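PDB 3BWZ: cellulosomal scaffoldin adaptor protein B from Acetivibrio cellulolyticus, which carries type II cohesin modules, one of which makes up this chain, that probably bind dockerin partners and so help to assemble the cellulosome. Local coordinates for residues 3-11 and 23-31; 36-44 and 129-137. All coordinates share one frame; numbering follows the deposited sequence. Where two conformers were deposited one is given.

Contact 1: residues 3-11 and 23-31; sequences PTSSIEIVL and TASINIKNI
Strands 6-11 and 23-29 are the paired arms of an antiparallel beta hairpin in the cohesin module, joined pairwise from Ser6 with Lys29 to Leu11 with Ala24. The hydrogen-bonded pairs are Ser6 with Lys29, Glu8 with Asn27 and Val10 with Ser25, each closed by two backbone bonds such as Ser25 N to Val10 O at 2.8 Å. Between them, the non-hydrogen-bonded pairs place isoleucine, leucine and alanine on the inward face. There Ile7 and Ile26 run alongside one another in the same direction, with Ile7 CD1 3.8 Å from Ile26 CG2. Farther along, Leu11 CD2 comes back over the small Ala24, 3.6 Å from its CB; the short methyl suits this close approach. On the other face, the Val10 and Asn27 side chains cross at about a right angle, Val10 CG2 touching Asn27 ND2.

Around the Ser6-Lys29 end of the hairpin the contact turns polar. Lys29, modelled in two conformers, starts with CG anti to the backbone N (chi1 -174°) and then bends at its third and fourth torsions; in the conformer described, this carries NZ back to Thr4. NZ bonds to Thr4 OG1 at 2.6 Å and to Thr4 O at 2.7 Å, standing above that carbonyl's plane. Asn30 ND2 reaches the same oxygen from the opposite face at 2.9 Å, in a nearly straight bond (165°), so two donors hold one carbonyl. Ser5 OG donates to Asn30 O at 2.7 Å. Two waters bind Ser6 OG, one also donating to Asn27 O.

Strand 6-11 pairs on its other side with parallel strand 158-165, and strand 21-29 with antiparallel strand 111-120, where Thr112 bonds Asn27 OD1. Ile7 and Ile26 meet Leu39, and Ile26 also Met41, of strand 34-42.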
ATOM      1  N   PRO A   3     -12.147   2.206  17.784  1.00 32.66           N
ATOM      2  CA  PRO A   3     -11.958   0.821  18.183  1.00 30.44           C
ATOM      3  C   PRO A   3     -11.914  -0.164  17.007  1.00 30.03           C
ATOM      4  O   PRO A   3     -11.536  -1.323  17.205  1.00 33.01           O
ATOM      5  CB  PRO A   3     -13.194   0.553  19.033  1.00 31.93           C
ATOM      6  CG  PRO A   3     -14.265   1.351  18.345  1.00 33.18           C
ATOM      7  CD  PRO A   3     -13.578   2.544  17.697  1.00 33.55           C
ATOM      8  N   THR A   4     -12.312   0.263  15.807  1.00 27.12           N
ATOM      9  CA  THR A   4     -12.178  -0.615  14.643  1.00 23.95           C
ATOM     10  C   THR A   4     -10.748  -0.509  14.109  1.00 18.28           C
ATOM     11  O   THR A   4     -10.142   0.567  14.033  1.00 19.60           O
ATOM     12  CB  THR A   4     -13.232  -0.397  13.519  1.00 26.98           C
ATOM     13  OG1 THR A   4     -12.636   0.177  12.354  1.00 31.82           O
ATOM     14  CG2 THR A   4     -14.409   0.451  14.004  1.00 28.11           C
ATOM     15  N   SER A   5     -10.221  -1.669  13.796  1.00 13.98           N
ATOM     16  CA  SER A   5      -8.871  -1.793  13.306  1.00 11.30           C
ATOM     17  C   SER A   5      -8.923  -2.159  11.832  1.00 10.39           C
ATOM     18  O   SER A   5      -9.702  -3.024  11.451  1.00 11.92           O
ATOM     19  CB  SER A   5      -8.125  -2.869  14.083  1.00 14.12           C
ATOM     20  OG  SER A   5      -7.961  -2.510  15.451  1.00 16.77           O
ATOM     21  N   SER A   6      -8.124  -1.502  11.005  1.00  9.12           N
ATOM     22  CA  SER A   6      -8.235  -1.706   9.572  1.00  8.72           C
ATOM     23  C   SER A   6      -6.978  -1.289   8.825  1.00  7.86           C
ATOM     24  O   SER A   6      -6.156  -0.510   9.321  1.00  7.94           O
ATOM     25  CB  SER A   6      -9.418  -0.925   8.994  1.00  9.51           C
ATOM     26  OG  SER A   6      -9.228   0.473   9.190  1.00 10.50           O
ATOM     27  N   ILE A   7      -6.891  -1.789   7.593  1.00  7.69           N
ATOM     28  CA  ILE A   7      -5.990  -1.260   6.571  1.00  7.11           C
ATOM     29  C   ILE A   7      -6.858  -1.010   5.349  1.00  6.99           C
ATOM     30  O   ILE A   7      -7.759  -1.805   5.051  1.00  8.13           O
ATOM     31  CB  ILE A   7      -4.814  -2.212   6.287  1.00  7.46           C
ATOM     32  CG1 ILE A   7      -3.843  -1.589   5.275  1.00  7.28           C
ATOM     33  CG2 ILE A   7      -5.282  -3.596   5.865  1.00  8.27           C
ATOM     34  CD1 ILE A   7      -2.505  -2.342   5.169  1.00  8.87           C
ATOM     35  N   GLU A   8      -6.609   0.098   4.657  1.00  7.35           N
ATOM     36  CA  GLU A   8      -7.428   0.540   3.543  1.00  7.57           C
ATOM     37  C   GLU A   8      -6.572   1.144   2.464  1.00  6.92           C
ATOM     38  O   GLU A   8      -5.612   1.860   2.746  1.00  8.19           O
ATOM     39  CB  GLU A   8      -8.447   1.594   4.015  1.00  8.47           C
ATOM     40  CG  GLU A   8      -9.445   2.034   2.928  1.00  9.88           C
ATOM     41  CD  GLU A   8     -10.563   2.938   3.408  1.00 11.28           C
ATOM     42  OE1 GLU A   8     -10.589   3.296   4.582  1.00 14.33           O
ATOM     43  OE2 GLU A   8     -11.420   3.295   2.565  1.00 13.83           O
ATOM     44  N   ILE A   9      -6.972   0.947   1.217  1.00  6.81           N
ATOM     45  CA  ILE A   9      -6.418   1.681   0.089  1.00  6.72           C
ATOM     46  C   ILE A   9      -7.340   2.864  -0.193  1.00  7.35           C
ATOM     47  O   ILE A   9      -8.483   2.678  -0.538  1.00  8.70           O
ATOM     48  CB  ILE A   9      -6.273   0.818  -1.167  1.00  7.61           C
ATOM     49  CG1 ILE A   9      -5.516  -0.470  -0.869  1.00  9.63           C
ATOM     50  CG2 ILE A   9      -5.659   1.615  -2.302  1.00  8.74           C
ATOM     51  CD1 ILE A   9      -5.466  -1.462  -2.057  1.00  9.74           C
ATOM     52  N   VAL A  10      -6.817   4.067  -0.002  1.00  7.55           N
ATOM     53  CA  VAL A  10      -7.555   5.310  -0.072  1.00  9.07           C
ATOM     54  C   VAL A  10      -7.051   6.129  -1.250  1.00  8.12           C
ATOM     55  O   VAL A  10      -5.875   6.418  -1.309  1.00  9.70           O
ATOM     56  CB  VAL A  10      -7.411   6.121   1.285  1.00  9.99           C
ATOM     57  CG1 VAL A  10      -8.157   7.445   1.230  1.00 12.90           C
ATOM     58  CG2 VAL A  10      -7.909   5.262   2.456  1.00 12.15           C
ATOM     59  N   LEU A  11      -7.925   6.535  -2.160  1.00  8.22           N
ATOM     60  CA  LEU A  11      -7.517   7.390  -3.281  1.00  8.22           C
ATOM     61  C   LEU A  11      -7.833   8.848  -3.020  1.00  8.24           C
ATOM     62  O   LEU A  11      -8.827   9.185  -2.375  1.00 10.38           O
ATOM     63  CB  LEU A  11      -8.235   6.979  -4.567  1.00  9.35           C
ATOM     64  CG  LEU A  11      -8.136   5.502  -4.911  1.00 10.18           C
ATOM     65  CD1 LEU A  11      -8.791   5.237  -6.280  1.00 11.01           C
ATOM     66  CD2 LEU A  11      -6.735   4.989  -4.853  1.00  9.64           C
ATOM     67  N   THR A  23      -3.373   9.231  -6.446  1.00  7.09           N
ATOM     68  CA  THR A  23      -2.516   8.841  -5.342  1.00  7.27           C
ATOM     69  C   THR A  23      -3.263   7.881  -4.450  1.00  7.00           C
ATOM     70  O   THR A  23      -4.294   8.243  -3.864  1.00  7.76           O
ATOM     71  CB  THR A  23      -2.045  10.083  -4.576  1.00  8.66           C
ATOM     72  OG1 THR A  23      -1.322  10.950  -5.463  1.00  9.85           O
ATOM     73  CG2 THR A  23      -1.130   9.710  -3.422  1.00  9.71           C
ATOM     74  N   ALA A  24      -2.732   6.671  -4.333  1.00  6.68           N
ATOM     75  CA  ALA A  24      -3.285   5.647  -3.462  1.00  7.19           C
ATOM     76  C   ALA A  24      -2.476   5.635  -2.161  1.00  7.28           C
ATOM     77  O   ALA A  24      -1.307   5.259  -2.127  1.00  9.55           O
ATOM     78  CB  ALA A  24      -3.226   4.283  -4.148  1.00  8.13           C
ATOM     79  N   SER A  25      -3.126   6.036  -1.082  1.00  6.92           N
ATOM     80  CA  SER A  25      -2.536   6.008   0.242  1.00  7.25           C
ATOM     81  C   SER A  25      -2.968   4.749   0.959  1.00  6.92           C
ATOM     82  O   SER A  25      -4.149   4.413   1.008  1.00  8.82           O
ATOM     83  CB  SER A  25      -2.995   7.229   1.044  1.00  8.04           C
ATOM     84  OG  SER A  25      -2.511   8.414   0.456  1.00  9.45           O
ATOM     85  N   ILE A  26      -2.001   4.019   1.501  1.00  6.55           N
ATOM     86  CA  ILE A  26      -2.251   2.794   2.236  1.00  6.39           C
ATOM     87  C   ILE A  26      -2.301   3.160   3.711  1.00  5.85           C
ATOM     88  O   ILE A  26      -1.281   3.462   4.323  1.00  6.84           O
ATOM     89  CB  ILE A  26      -1.198   1.719   1.982  1.00  7.38           C
ATOM     90  CG1 ILE A  26      -1.074   1.369   0.489  1.00  9.96           C
ATOM     91  CG2 ILE A  26      -1.559   0.483   2.797  1.00  8.71           C
ATOM     92  CD1 ILE A  26       0.162   0.688   0.145  0.50  9.84           C
ATOM     93  N   ASN A  27      -3.509   3.185   4.265  1.00  6.44           N
ATOM     94  CA  ASN A  27      -3.776   3.745   5.577  1.00  6.47           C
ATOM     95  C   ASN A  27      -4.172   2.666   6.556  1.00  7.10           C
ATOM     96  O   ASN A  27      -5.089   1.880   6.284  1.00  8.45           O
ATOM     97  CB  ASN A  27      -4.886   4.803   5.527  1.00  7.72           C
ATOM     98  CG  ASN A  27      -4.482   6.022   4.749  1.00  7.92           C
ATOM     99  OD1 ASN A  27      -3.334   6.183   4.366  1.00  8.16           O
ATOM    100  ND2 ASN A  27      -5.445   6.893   4.482  1.00 10.89           N
ATOM    101  N   ILE A  28      -3.516   2.662   7.709  1.00  7.15           N
ATOM    102  CA  ILE A  28      -3.896   1.800   8.813  1.00  7.61           C
ATOM    103  C   ILE A  28      -4.559   2.609   9.915  1.00  7.24           C
ATOM    104  O   ILE A  28      -4.253   3.786  10.073  1.00  8.06           O
ATOM    105  CB  ILE A  28      -2.712   0.956   9.370  1.00  7.51           C
ATOM    106  CG1 ILE A  28      -1.643   1.821  10.052  0.97  8.67           C
ATOM    107  CG2 ILE A  28      -2.103   0.092   8.280  0.97  9.35           C
ATOM    108  CD1 ILE A  28      -0.586   1.009  10.813  0.97  8.78           C
ATOM    109  N   LYS A  29      -5.441   1.958  10.647  1.00  8.41           N
ATOM    110  CA  LYS A  29      -6.099   2.526  11.798  1.00  9.30           C
ATOM    111  C   LYS A  29      -6.095   1.523  12.943  1.00  8.86           C
ATOM    112  O   LYS A  29      -6.555   0.391  12.789  1.00  9.79           O
ATOM    113  CB  LYS A  29      -7.547   2.868  11.468  1.00 10.82           C
ATOM    114  CG  LYS A  29      -8.297   3.580  12.533  0.50 15.16           C
ATOM    115  CD  LYS A  29      -9.661   4.025  12.051  0.50 15.71           C
ATOM    116  CE  LYS A  29     -10.795   3.062  12.392  0.50 19.81           C
ATOM    117  NZ  LYS A  29     -10.672   1.746  11.696  0.50 24.64           N
ATOM    118  N   ASN A  30      -5.620   1.973  14.100  1.00  9.96           N
ATOM    119  CA  ASN A  30      -5.717   1.208  15.336  1.00 10.81           C
ATOM    120  C   ASN A  30      -5.126  -0.174  15.231  1.00 10.83           C
ATOM    121  O   ASN A  30      -5.703  -1.134  15.718  1.00 11.93           O
ATOM    122  CB  ASN A  30      -7.168   1.146  15.823  1.00 12.38           C
ATOM    123  CG  ASN A  30      -7.745   2.507  16.063  1.00 16.64           C
ATOM    124  OD1 ASN A  30      -7.069   3.391  16.593  1.00 17.89           O
ATOM    125  ND2 ASN A  30      -8.977   2.709  15.633  1.00 21.21           N
ATOM    126  N   ILE A  31      -3.942  -0.278  14.637  1.00  9.99           N
ATOM    127  CA  ILE A  31      -3.229  -1.550  14.583  1.00 10.10           C
ATOM    128  C   ILE A  31      -2.246  -1.571  15.752  1.00  9.92           C
ATOM    129  O   ILE A  31      -1.227  -0.872  15.744  1.00 10.73           O
ATOM    130  CB  ILE A  31      -2.508  -1.776  13.251  1.00  9.41           C
ATOM    131  CG1 ILE A  31      -3.481  -1.655  12.059  1.00  9.64           C
ATOM    132  CG2 ILE A  31      -1.797  -3.126  13.292  1.00 10.06           C
ATOM    133  CD1 ILE A  31      -4.593  -2.687  12.044  1.00 10.39           C
TER
HETATM  134  O   HOH W   1      -7.615   2.012   7.621  1.00 12.44           O
HETATM  135  O   HOH W   2     -11.534   1.897   9.374  1.00 22.87           O

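Contact 2: residues 36-44 and 129-137; sequences GCQLNMKYD and SFEDTTSVP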
ATOM      1  N   GLY A  36       5.401  -2.772  10.950  1.00  7.29           N
ATOM      2  CA  GLY A  36       5.760  -3.050   9.581  1.00  7.86           C
ATOM      3  C   GLY A  36       4.756  -3.930   8.892  1.00  6.98           C
ATOM      4  O   GLY A  36       3.826  -4.430   9.504  1.00  7.32           O
ATOM      5  N   CYS A  37       4.966  -4.128   7.600  1.00  7.09           N
ATOM      6  CA  CYS A  37       4.021  -4.885   6.805  1.00  7.21           C
ATOM      7  C   CYS A  37       4.656  -5.446   5.549  1.00  7.09           C
ATOM      8  O   CYS A  37       5.681  -4.945   5.091  1.00 11.28           O
ATOM      9  CB  CYS A  37       2.798  -4.045   6.439  1.00  7.83           C
ATOM     10  SG  CYS A  37       3.150  -2.551   5.489  1.00 11.19           S
ATOM     11  N   GLN A  38       4.032  -6.467   4.996  1.00  6.47           N
ATOM     12  CA  GLN A  38       4.245  -6.901   3.636  1.00  6.54           C
ATOM     13  C   GLN A  38       2.882  -6.859   2.949  1.00  6.55           C
ATOM     14  O   GLN A  38       1.897  -7.375   3.496  1.00  7.88           O
ATOM     15  CB  GLN A  38       4.833  -8.312   3.537  1.00  7.47           C
ATOM     16  CG  GLN A  38       5.002  -8.736   2.103  1.00  8.16           C
ATOM     17  CD  GLN A  38       5.586 -10.116   1.885  1.00  8.63           C
ATOM     18  OE1 GLN A  38       5.707 -10.931   2.820  1.00 10.21           O
ATOM     19  NE2 GLN A  38       5.894 -10.412   0.640  1.00  9.19           N
ATOM     20  N   LEU A  39       2.833  -6.244   1.764  1.00  6.35           N
ATOM     21  CA  LEU A  39       1.599  -6.036   1.026  1.00  6.38           C
ATOM     22  C   LEU A  39       1.753  -6.493  -0.404  1.00  6.61           C
ATOM     23  O   LEU A  39       2.817  -6.364  -0.996  1.00  7.27           O
ATOM     24  CB  LEU A  39       1.189  -4.560   1.067  1.00  7.15           C
ATOM     25  CG  LEU A  39       1.060  -3.964   2.474  1.00  7.15           C
ATOM     26  CD1 LEU A  39       0.801  -2.477   2.377  1.00  9.44           C
ATOM     27  CD2 LEU A  39      -0.040  -4.623   3.304  1.00  8.87           C
ATOM     28  N   ASN A  40       0.655  -6.976  -0.967  1.00  6.47           N
ATOM     29  CA  ASN A  40       0.597  -7.419  -2.351  1.00  7.22           C
ATOM     30  C   ASN A  40      -0.561  -6.715  -3.021  1.00  7.19           C
ATOM     31  O   ASN A  40      -1.722  -7.046  -2.768  1.00  8.68           O
ATOM     32  CB  ASN A  40       0.428  -8.943  -2.385  1.00  7.69           C
ATOM     33  CG  ASN A  40       0.571  -9.517  -3.758  1.00  9.04           C
ATOM     34  OD1 ASN A  40      -0.430  -9.994  -4.376  1.00 11.82           O
ATOM     35  ND2 ASN A  40       1.772  -9.478  -4.281  1.00  7.91           N
ATOM     36  N   MET A  41      -0.227  -5.762  -3.883  1.00  7.56           N
ATOM     37  CA  MET A  41      -1.204  -4.922  -4.568  1.00  7.93           C
ATOM     38  C   MET A  41      -1.352  -5.370  -6.010  1.00  7.92           C
ATOM     39  O   MET A  41      -0.392  -5.788  -6.659  1.00  9.63           O
ATOM     40  CB  MET A  41      -0.803  -3.477  -4.570  0.67  8.26           C
ATOM     41  CG  MET A  41      -0.858  -2.870  -3.218  0.67  9.03           C
ATOM     42  SD  MET A  41      -0.271  -1.187  -3.200  0.67  9.80           S
ATOM     43  CE  MET A  41      -1.517  -0.319  -4.144  0.67 10.55           C
ATOM     44  N   LYS A  42      -2.567  -5.247  -6.533  1.00  8.16           N
ATOM     45  CA  LYS A  42      -2.898  -5.577  -7.912  1.00  8.52           C
ATOM     46  C   LYS A  42      -3.612  -4.406  -8.572  1.00  7.97           C
ATOM     47  O   LYS A  42      -4.485  -3.778  -7.994  1.00  9.83           O
ATOM     48  CB  LYS A  42      -3.794  -6.821  -7.940  1.00 10.35           C
ATOM     49  CG  LYS A  42      -4.227  -7.305  -9.309  1.00 12.39           C
ATOM     50  CD  LYS A  42      -3.112  -7.998 -10.055  1.00 14.88           C
ATOM     51  CE  LYS A  42      -3.542  -8.431 -11.438  1.00 15.27           C
ATOM     52  NZ  LYS A  42      -3.783  -7.272 -12.341  1.00 17.32           N
ATOM     53  N   TYR A  43      -3.215  -4.129  -9.799  1.00  7.92           N
ATOM     54  CA  TYR A  43      -3.851  -3.098 -10.623  1.00  7.63           C
ATOM     55  C   TYR A  43      -3.861  -3.587 -12.059  1.00  7.98           C
ATOM     56  O   TYR A  43      -3.177  -4.561 -12.393  1.00  8.66           O
ATOM     57  CB  TYR A  43      -3.133  -1.734 -10.486  1.00  7.86           C
ATOM     58  CG  TYR A  43      -1.720  -1.768 -11.002  1.00  7.58           C
ATOM     59  CD1 TYR A  43      -1.414  -1.381 -12.292  1.00  7.62           C
ATOM     60  CD2 TYR A  43      -0.699  -2.264 -10.221  1.00  7.75           C
ATOM     61  CE1 TYR A  43      -0.129  -1.464 -12.792  1.00  8.25           C
ATOM     62  CE2 TYR A  43       0.606  -2.350 -10.702  1.00  8.14           C
ATOM     63  CZ  TYR A  43       0.889  -1.958 -11.988  1.00  8.30           C
ATOM     64  OH  TYR A  43       2.173  -2.093 -12.464  1.00  9.27           O
ATOM     65  N   ASP A  44      -4.619  -2.904 -12.914  1.00  7.80           N
ATOM     66  CA  ASP A  44      -4.715  -3.282 -14.314  1.00  8.06           C
ATOM     67  C   ASP A  44      -3.690  -2.468 -15.083  1.00  8.46           C
ATOM     68  O   ASP A  44      -3.840  -1.264 -15.211  1.00  8.28           O
ATOM     69  CB  ASP A  44      -6.136  -3.009 -14.847  1.00  8.90           C
ATOM     70  CG  ASP A  44      -6.307  -3.423 -16.286  1.00  9.63           C
ATOM     71  OD1 ASP A  44      -5.284  -3.614 -16.992  1.00 10.72           O
ATOM     72  OD2 ASP A  44      -7.476  -3.545 -16.712  1.00 12.36           O
ATOM     73  N   SER A 129      -6.334  -3.139  -5.831  1.00  8.28           N
ATOM     74  CA  SER A 129      -6.694  -4.107  -4.817  1.00  8.25           C
ATOM     75  C   SER A 129      -5.479  -4.599  -4.049  1.00  7.58           C
ATOM     76  O   SER A 129      -4.334  -4.389  -4.460  1.00  8.36           O
ATOM     77  CB  SER A 129      -7.344  -5.332  -5.420  1.00 10.84           C
ATOM     78  OG  SER A 129      -6.621  -5.857  -6.467  0.50 10.72           O
ATOM     79  N   PHE A 130      -5.750  -5.268  -2.927  1.00  8.56           N
ATOM     80  CA  PHE A 130      -4.774  -6.178  -2.333  1.00  8.17           C
ATOM     81  C   PHE A 130      -5.250  -7.566  -2.680  1.00  9.06           C
ATOM     82  O   PHE A 130      -6.451  -7.824  -2.691  1.00 11.97           O
ATOM     83  CB  PHE A 130      -4.755  -6.091  -0.823  1.00  9.86           C
ATOM     84  CG  PHE A 130      -4.218  -4.811  -0.267  1.00  9.51           C
ATOM     85  CD1 PHE A 130      -4.899  -4.142   0.733  1.00 11.47           C
ATOM     86  CD2 PHE A 130      -2.965  -4.362  -0.630  1.00  9.82           C
ATOM     87  CE1 PHE A 130      -4.392  -3.017   1.315  1.00 13.30           C
ATOM     88  CE2 PHE A 130      -2.445  -3.208  -0.060  1.00 12.30           C
ATOM     89  CZ  PHE A 130      -3.172  -2.540   0.932  1.00 12.36           C
ATOM     90  N   GLU A 131      -4.331  -8.490  -2.949  1.00  8.97           N
ATOM     91  CA  GLU A 131      -4.683  -9.853  -3.397  0.50  9.99           C
ATOM     92  C   GLU A 131      -3.795 -10.887  -2.719  1.00  9.64           C
ATOM     93  O   GLU A 131      -2.591 -10.672  -2.598  1.00  9.02           O
ATOM     94  CB  GLU A 131      -4.531  -9.966  -4.918  0.50 11.02           C
ATOM     95  CG  GLU A 131      -5.625  -9.214  -5.698  0.50 14.79           C
ATOM     96  CD  GLU A 131      -5.848  -9.768  -7.107  0.50 16.63           C
ATOM     97  OE1 GLU A 131      -7.002  -9.738  -7.584  0.50 26.29           O
ATOM     98  OE2 GLU A 131      -4.880 -10.244  -7.740  0.50 21.82           O
ATOM     99  N   ASP A 132      -4.372 -12.025  -2.357  1.00 10.78           N
ATOM    100  CA  ASP A 132      -3.584 -13.167  -1.937  1.00 10.94           C
ATOM    101  C   ASP A 132      -2.673 -13.636  -3.102  1.00 10.70           C
ATOM    102  O   ASP A 132      -2.887 -13.311  -4.280  1.00 13.77           O
ATOM    103  CB  ASP A 132      -4.483 -14.274  -1.391  1.00 11.38           C
ATOM    104  CG  ASP A 132      -5.021 -13.999   0.004  1.00 11.96           C
ATOM    105  OD1 ASP A 132      -4.576 -13.079   0.718  1.00 13.39           O
ATOM    106  OD2 ASP A 132      -5.898 -14.803   0.396  1.00 14.29           O
ATOM    107  N   THR A 133      -1.594 -14.327  -2.748  1.00  9.93           N
ATOM    108  CA  THR A 133      -0.557 -14.701  -3.674  1.00 10.44           C
ATOM    109  C   THR A 133       0.209 -15.888  -3.117  1.00  9.91           C
ATOM    110  O   THR A 133       0.403 -16.018  -1.900  1.00  9.82           O
ATOM    111  CB  THR A 133       0.421 -13.532  -3.883  1.00 10.48           C
ATOM    112  OG1 THR A 133       1.625 -14.018  -4.478  1.00 13.59           O
ATOM    113  CG2 THR A 133       0.759 -12.796  -2.566  1.00 11.76           C
ATOM    114  N   THR A 134       0.681 -16.752  -4.002  1.00 10.18           N
ATOM    115  CA  THR A 134       1.439 -17.909  -3.564  1.00 11.22           C
ATOM    116  C   THR A 134       2.744 -17.535  -2.862  1.00 10.11           C
ATOM    117  O   THR A 134       3.259 -18.324  -2.072  1.00 11.83           O
ATOM    118  CB  THR A 134       1.738 -18.857  -4.723  1.00 13.55           C
ATOM    119  OG1 THR A 134       2.453 -18.160  -5.731  1.00 15.92           O
ATOM    120  CG2 THR A 134       0.470 -19.418  -5.320  1.00 15.02           C
ATOM    121  N   SER A 135       3.245 -16.332  -3.105  1.00  9.61           N
ATOM    122  CA  SER A 135       4.452 -15.850  -2.453  1.00 10.61           C
ATOM    123  C   SER A 135       4.269 -15.526  -0.991  1.00  8.54           C
ATOM    124  O   SER A 135       5.250 -15.406  -0.277  1.00  9.49           O
ATOM    125  CB  SER A 135       4.962 -14.598  -3.176  1.00 12.35           C
ATOM    126  OG  SER A 135       5.239 -14.857  -4.533  1.00 15.77           O
ATOM    127  N   VAL A 136       3.022 -15.338  -0.549  1.00  8.22           N
ATOM    128  CA  VAL A 136       2.760 -14.836   0.792  1.00  7.76           C
ATOM    129  C   VAL A 136       1.665 -15.703   1.437  1.00  7.36           C
ATOM    130  O   VAL A 136       0.506 -15.294   1.572  1.00  8.14           O
ATOM    131  CB  VAL A 136       2.386 -13.338   0.794  1.00  8.43           C
ATOM    132  CG1 VAL A 136       2.447 -12.829   2.219  1.00  9.72           C
ATOM    133  CG2 VAL A 136       3.362 -12.516  -0.061  1.00  9.53           C
ATOM    134  N   PRO A 137       2.037 -16.922   1.857  1.00  7.87           N
ATOM    135  CA  PRO A 137       1.049 -17.832   2.429  1.00  8.15           C
ATOM    136  C   PRO A 137       0.319 -17.325   3.671  1.00  7.60           C
ATOM    137  O   PRO A 137      -0.762 -17.821   3.953  1.00  8.88           O
ATOM    138  CB  PRO A 137       1.853 -19.090   2.757  1.00 10.44           C
ATOM    139  CG  PRO A 137       3.137 -18.956   2.132  1.00 13.08           C
ATOM    140  CD  PRO A 137       3.347 -17.567   1.681  1.00  7.73           C
TER
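The ring of Phe130 has the backbone oxygen Asn40 O at its edge, near the ring plane, 3.6 Å from CD2. Met41 CG and Leu39 CB approach obliquely from opposite sides of the ring plane, Met41 CG lying 3.6 Å from Phe130 CE2. With CG anti to its carbonyl carbon (chi1 -69°), Phe130 brings this edge back against strand 36-42, where a broad aromatic ring can touch three successive residues. The second flat group is the Asn40 amide. The Asn40 and Thr133 side chains run obliquely to one another, Thr133 CG2 coming within 3.5 Å of Asn40 CG.

The backbones meet in a short antiparallel pairing. Lys42 and Ser129 form a hydrogen-bonded pair: Lys42 N donates to Ser129 O and Ser129 N to Lys42 O. Met41 and Phe130 make the following non-hydrogen-bonded pair. Glu131 N then donates to Asn40 O at 3.0 Å, before the chain leaves the sheet.

Past this point Thr133 opens a type I turn to Val136 and an ST turn, its OG1 accepting from Ser135 N at 3.1 Å. The turn brings Val136 round to meet the end of the extended Gln38 side chain from the opposite direction, its two methyls packing against the end of that side chain. On the outer face, the aliphatic part of Lys42 passes obliquely by the carboxylate of Glu131, with CG 3.4 Å from OE2. Lys42 NZ itself bonds to Tyr43 O at 2.8 Å and to Lys86 O.

The chemistry thus divides by face. Phe130, Leu39 and Met41 join the apolar interior. On the other face, in the Glu131 conformer described, Lys42 NZ stays 5.6 Å from Glu131 OE2, too far for a direct salt bridge, and any attraction between the two charges is probably modest.

Overall arrangement
Contact 1 closes before contact 2 opens along the chain, and strands 21-29 and 34-42 follow each other directly. The centres of the two contacts lie about 15 Å apart, and their hydrophobic faces meet: Ile9 CG1 lies 3.5 Å from Phe130 CE1, and Ile7 and Ile26 reach Leu39. This is consistent with the jelly-roll beta sandwich of cohesins, in which strand pairs pack across a common core. Strand 158-165 lies next to both, pairing with 6-11 on one side and 126-130 on the other. Contact 1 joins chain neighbours in a hairpin, whereas contact 2 brings together segments 85 residues apart at their closest ends, tying distant parts of the module into one compact domain.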